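Local atomic coordinates of exotoxin 5 (Staphylococcus aureus subsp. aureus COL, PDB entry 3R2I), a protein that is of unknown function but belongs to the staphylococcal superantigen-like exotoxins, secreted two-domain proteins that probably act on components of the host immune defence. Residues D119-I127 with S181-I189. Residues are numbered along the deposited sequence; the frame is centred on the assembly and turned at random.
Sequences DVFAVPELI and SLKELDFKI
The packing of the OB-fold against the beta-grasp domain in a superantigen-like toxin is exemplified by Phe121 and Val123, which follow strand 118-120 and lie against the first turns of helix 182-197. Phe121 does most of the touching. With CG anti to the backbone N (chi1 180°), it lays one ring face against Glu184, whose CB sits 3.9 Å from the centroid of the Phe121 ring in a CH-pi contact; the carboxylate continues nearly parallel to the ring, 20° between the planes, with OE1 beside CD1. Phe121 CE2 lies 3.7 Å from Phe187 CB, the two rings being steeply inclined, while the Lys188 methylene CE comes to 3.7 Å from Phe121 CE1. Val123 meets Phe187 from the opposite direction, placing its CG2 methyl over the ring centre, 3.7 Å from the centroid. Beside this apolar patch, Lys183 runs out extended and bends at its last torsion (chi4 60°), bringing NZ within 2.8 Å of a water oxygen, to which it donates. That water donates to Val123 O and Glu125 OE2, and NZ also bonds Val136 O of strand 133-141; Glu125 itself is salt-bridged to Lys226. Lys188 NZ grips Glu184 OE2 at 2.6 Å; Lys177 also pairs with Glu184 OE2, and Glu73 with Lys188 NZ. Direct contact is mainly aromatic and aliphatic, supplemented by the water bridge, and the lysines paired with Glu184 are likely to restrain its carboxylate beside the ring.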
ATOM      1  N   ASP A 119      -1.751  -3.073  13.203  1.00 25.13           N
ATOM      2  CA  ASP A 119      -0.573  -3.098  12.354  1.00 25.47           C
ATOM      3  C   ASP A 119      -0.676  -1.907  11.444  1.00 23.78           C
ATOM      4  O   ASP A 119      -1.777  -1.549  11.018  1.00 24.31           O
ATOM      5  CB  ASP A 119      -0.520  -4.331  11.458  1.00 26.75           C
ATOM      6  CG  ASP A 119      -0.157  -5.588  12.198  1.00 29.35           C
ATOM      7  OD1 ASP A 119       0.272  -5.520  13.368  1.00 35.69           O
ATOM      8  OD2 ASP A 119      -0.310  -6.661  11.584  1.00 34.65           O
ATOM      9  N   VAL A 120       0.468  -1.333  11.083  1.00 23.88           N
ATOM     10  CA  VAL A 120       0.476  -0.186  10.200  1.00 24.35           C
ATOM     11  C   VAL A 120       1.514  -0.303   9.097  1.00 23.93           C
ATOM     12  O   VAL A 120       2.651  -0.648   9.353  1.00 26.34           O
ATOM     13  CB  VAL A 120       0.681   1.154  10.992  1.00 24.24           C
ATOM     14  CG1 VAL A 120       0.938   2.278  10.067  1.00 24.76           C
ATOM     15  CG2 VAL A 120      -0.585   1.463  11.887  1.00 24.80           C
ATOM     16  N   PHE A 121       1.079  -0.067   7.857  1.00 22.66           N
ATOM     17  CA  PHE A 121       1.976  -0.054   6.729  1.00 20.35           C
ATOM     18  C   PHE A 121       2.157   1.417   6.466  1.00 17.90           C
ATOM     19  O   PHE A 121       1.217   2.125   6.114  1.00 17.32           O
ATOM     20  CB  PHE A 121       1.440  -0.760   5.504  1.00 20.17           C
ATOM     21  CG  PHE A 121       2.399  -0.718   4.348  1.00 18.54           C
ATOM     22  CD1 PHE A 121       3.484  -1.561   4.309  1.00 20.34           C
ATOM     23  CD2 PHE A 121       2.223   0.164   3.315  1.00 19.47           C
ATOM     24  CE1 PHE A 121       4.383  -1.508   3.259  1.00 22.19           C
ATOM     25  CE2 PHE A 121       3.109   0.199   2.262  1.00 18.04           C
ATOM     26  CZ  PHE A 121       4.186  -0.628   2.239  1.00 18.84           C
ATOM     27  N   ALA A 122       3.375   1.879   6.623  1.00 16.10           N
ATOM     28  CA  ALA A 122       3.640   3.317   6.518  1.00 16.94           C
ATOM     29  C   ALA A 122       4.541   3.684   5.380  1.00 16.61           C
ATOM     30  O   ALA A 122       5.535   3.013   5.101  1.00 17.51           O
ATOM     31  CB  ALA A 122       4.230   3.833   7.836  1.00 15.58           C
ATOM     32  N   VAL A 123       4.125   4.719   4.674  1.00 18.57           N
ATOM     33  CA  VAL A 123       4.881   5.257   3.559  1.00 19.19           C
ATOM     34  C   VAL A 123       4.890   6.741   3.835  1.00 20.36           C
ATOM     35  O   VAL A 123       3.850   7.322   4.091  1.00 20.44           O
ATOM     36  CB  VAL A 123       4.167   5.052   2.253  1.00 20.15           C
ATOM     37  CG1 VAL A 123       4.923   5.827   1.140  1.00 21.36           C
ATOM     38  CG2 VAL A 123       4.040   3.570   1.962  1.00 19.85           C
ATOM     39  N   PRO A 124       6.043   7.379   3.759  1.00 21.56           N
ATOM     40  CA  PRO A 124       5.948   8.787   4.100  1.00 22.66           C
ATOM     41  C   PRO A 124       5.418   9.714   3.039  1.00 23.31           C
ATOM     42  O   PRO A 124       5.815   9.626   1.884  1.00 23.28           O
ATOM     43  CB  PRO A 124       7.418   9.178   4.353  1.00 24.52           C
ATOM     44  CG  PRO A 124       8.206   8.175   3.585  1.00 24.27           C
ATOM     45  CD  PRO A 124       7.439   6.910   3.698  1.00 22.27           C
ATOM     46  N   GLU A 125       4.577  10.628   3.447  1.00 22.83           N
ATOM     47  CA  GLU A 125       4.184  11.734   2.631  1.00 22.12           C
ATOM     48  C   GLU A 125       5.140  12.885   2.835  1.00 22.38           C
ATOM     49  O   GLU A 125       5.311  13.712   1.995  1.00 21.71           O
ATOM     50  CB  GLU A 125       2.765  12.141   2.956  1.00 21.50           C
ATOM     51  CG  GLU A 125       1.749  11.025   2.930  1.00 21.97           C
ATOM     52  CD  GLU A 125       1.399  10.506   1.537  1.00 23.56           C
ATOM     53  OE1 GLU A 125       1.602  11.188   0.588  1.00 24.32           O
ATOM     54  OE2 GLU A 125       0.927   9.398   1.389  1.00 21.99           O
ATOM     55  N   LEU A 126       5.746  12.883   3.993  1.00 24.29           N
ATOM     56  CA  LEU A 126       6.727  13.828   4.434  1.00 23.72           C
ATOM     57  C   LEU A 126       7.466  13.131   5.552  1.00 22.46           C
ATOM     58  O   LEU A 126       6.906  12.375   6.272  1.00 21.09           O
ATOM     59  CB  LEU A 126       6.042  15.087   4.947  1.00 25.93           C
ATOM     60  CG  LEU A 126       6.706  16.292   5.570  1.00 27.02           C
ATOM     61  CD1 LEU A 126       5.837  17.490   5.371  1.00 23.24           C
ATOM     62  CD2 LEU A 126       6.956  16.083   6.996  1.00 21.10           C
ATOM     63  N   ILE A 127       8.743  13.393   5.665  1.00 22.34           N
ATOM     64  CA  ILE A 127       9.485  13.033   6.837  1.00 23.41           C
ATOM     65  C   ILE A 127       9.899  14.311   7.511  1.00 25.42           C
ATOM     66  O   ILE A 127      10.441  15.148   6.872  1.00 25.82           O
ATOM     67  CB  ILE A 127      10.712  12.203   6.520  1.00 23.90           C
ATOM     68  CG1 ILE A 127      10.351  11.023   5.627  1.00 24.06           C
ATOM     69  CG2 ILE A 127      11.455  11.884   7.777  1.00 20.63           C
ATOM     70  CD1 ILE A 127      11.364  10.040   5.390  1.00 27.03           C
ATOM     71  N   SER A 181      -3.743  -4.142   3.666  1.00 22.95           N
ATOM     72  CA  SER A 181      -4.348  -2.934   3.120  1.00 21.50           C
ATOM     73  C   SER A 181      -4.051  -2.845   1.651  1.00 20.05           C
ATOM     74  O   SER A 181      -2.996  -3.300   1.177  1.00 17.72           O
ATOM     75  CB  SER A 181      -3.817  -1.661   3.788  1.00 21.57           C
ATOM     76  OG  SER A 181      -2.430  -1.520   3.600  1.00 21.48           O
ATOM     77  N   LEU A 182      -4.989  -2.253   0.928  1.00 19.13           N
ATOM     78  CA  LEU A 182      -4.794  -2.016  -0.482  1.00 19.07           C
ATOM     79  C   LEU A 182      -3.530  -1.118  -0.653  1.00 18.79           C
ATOM     80  O   LEU A 182      -2.772  -1.271  -1.600  1.00 19.50           O
ATOM     81  CB  LEU A 182      -6.044  -1.340  -1.045  1.00 19.68           C
ATOM     82  CG  LEU A 182      -6.025  -0.986  -2.526  1.00 18.72           C
ATOM     83  CD1 LEU A 182      -5.895  -2.251  -3.419  1.00 13.87           C
ATOM     84  CD2 LEU A 182      -7.289  -0.256  -2.835  1.00 13.10           C
ATOM     85  N   LYS A 183      -3.316  -0.209   0.299  1.00 16.86           N
ATOM     86  CA  LYS A 183      -2.183   0.685   0.307  1.00 15.75           C
ATOM     87  C   LYS A 183      -0.934  -0.128   0.185  1.00 16.63           C
ATOM     88  O   LYS A 183      -0.037   0.219  -0.546  1.00 15.59           O
ATOM     89  CB  LYS A 183      -2.091   1.439   1.665  1.00 16.01           C
ATOM     90  CG  LYS A 183      -0.945   2.481   1.803  1.00 12.21           C
ATOM     91  CD  LYS A 183      -0.842   2.954   3.222  1.00 13.31           C
ATOM     92  CE  LYS A 183       0.245   3.962   3.483  1.00 17.61           C
ATOM     93  NZ  LYS A 183       0.094   5.239   2.680  1.00 21.01           N
ATOM     94  N   GLU A 184      -0.856  -1.208   0.950  1.00 19.61           N
ATOM     95  CA  GLU A 184       0.370  -2.023   0.946  1.00 19.76           C
ATOM     96  C   GLU A 184       0.596  -2.730  -0.361  1.00 18.47           C
ATOM     97  O   GLU A 184       1.710  -2.796  -0.868  1.00 17.68           O
ATOM     98  CB  GLU A 184       0.348  -3.012   2.113  1.00 20.80           C
ATOM     99  CG  GLU A 184       1.488  -4.050   2.091  1.00 21.05           C
ATOM    100  CD  GLU A 184       1.669  -4.758   3.428  1.00 26.32           C
ATOM    101  OE1 GLU A 184       1.044  -4.337   4.449  1.00 28.77           O
ATOM    102  OE2 GLU A 184       2.474  -5.721   3.449  1.00 28.48           O
ATOM    103  N   LEU A 185      -0.466  -3.311  -0.898  1.00 20.68           N
ATOM    104  CA  LEU A 185      -0.359  -4.034  -2.160  1.00 19.91           C
ATOM    105  C   LEU A 185       0.061  -3.080  -3.272  1.00 18.88           C
ATOM    106  O   LEU A 185       0.984  -3.355  -4.038  1.00 21.31           O
ATOM    107  CB  LEU A 185      -1.672  -4.698  -2.491  1.00 20.09           C
ATOM    108  CG  LEU A 185      -2.093  -5.699  -1.445  1.00 23.46           C
ATOM    109  CD1 LEU A 185      -3.432  -6.302  -1.825  1.00 21.27           C
ATOM    110  CD2 LEU A 185      -1.020  -6.790  -1.221  1.00 21.75           C
ATOM    111  N   ASP A 186      -0.615  -1.951  -3.343  1.00 18.51           N
ATOM    112  CA  ASP A 186      -0.304  -0.928  -4.325  1.00 18.64           C
ATOM    113  C   ASP A 186       1.163  -0.494  -4.231  1.00 18.25           C
ATOM    114  O   ASP A 186       1.878  -0.397  -5.227  1.00 17.71           O
ATOM    115  CB  ASP A 186      -1.204   0.272  -4.062  1.00 19.60           C
ATOM    116  CG  ASP A 186      -0.854   1.508  -4.924  1.00 20.15           C
ATOM    117  OD1 ASP A 186      -0.441   2.535  -4.311  1.00 17.79           O
ATOM    118  OD2 ASP A 186      -1.019   1.465  -6.170  1.00 15.56           O
ATOM    119  N   PHE A 187       1.630  -0.261  -3.022  1.00 18.70           N
ATOM    120  CA  PHE A 187       2.976   0.230  -2.867  1.00 18.79           C
ATOM    121  C   PHE A 187       4.023  -0.798  -3.249  1.00 18.84           C
ATOM    122  O   PHE A 187       4.922  -0.516  -4.029  1.00 17.07           O
ATOM    123  CB  PHE A 187       3.208   0.665  -1.419  1.00 20.95           C
ATOM    124  CG  PHE A 187       4.454   1.475  -1.246  1.00 16.17           C
ATOM    125  CD1 PHE A 187       5.614   0.906  -0.832  1.00 20.72           C
ATOM    126  CD2 PHE A 187       4.469   2.781  -1.605  1.00 17.70           C
ATOM    127  CE1 PHE A 187       6.764   1.672  -0.711  1.00 18.98           C
ATOM    128  CE2 PHE A 187       5.596   3.524  -1.484  1.00 20.14           C
ATOM    129  CZ  PHE A 187       6.738   2.961  -1.025  1.00 18.38           C
ATOM    130  N   LYS A 188       3.890  -2.005  -2.724  1.00 19.42           N
ATOM    131  CA  LYS A 188       4.896  -3.022  -2.996  1.00 20.19           C
ATOM    132  C   LYS A 188       4.939  -3.447  -4.464  1.00 20.11           C
ATOM    133  O   LYS A 188       6.028  -3.691  -5.028  1.00 18.51           O
ATOM    134  CB  LYS A 188       4.720  -4.217  -2.056  1.00 20.79           C
ATOM    135  CG  LYS A 188       5.022  -3.878  -0.596  1.00 18.47           C
ATOM    136  CD  LYS A 188       4.799  -5.107   0.355  1.00 19.69           C
ATOM    137  CE  LYS A 188       5.227  -4.776   1.811  1.00 21.83           C
ATOM    138  NZ  LYS A 188       4.977  -5.845   2.862  1.00 19.43           N
ATOM    139  N   ILE A 189       3.773  -3.508  -5.099  1.00 18.41           N
ATOM    140  CA  ILE A 189       3.742  -3.906  -6.502  1.00 16.97           C
ATOM    141  C   ILE A 189       4.362  -2.813  -7.371  1.00 18.89           C
ATOM    142  O   ILE A 189       5.180  -3.107  -8.265  1.00 18.04           O
ATOM    143  CB  ILE A 189       2.332  -4.222  -6.958  1.00 18.31           C
ATOM    144  CG1 ILE A 189       1.824  -5.465  -6.196  1.00 17.60           C
ATOM    145  CG2 ILE A 189       2.323  -4.471  -8.475  1.00 13.87           C
ATOM    146  CD1 ILE A 189       0.301  -5.701  -6.254  1.00 15.53           C
TER
HETATM  147  O   HOH W   1       1.388   7.618   3.338  1.00 15.61           O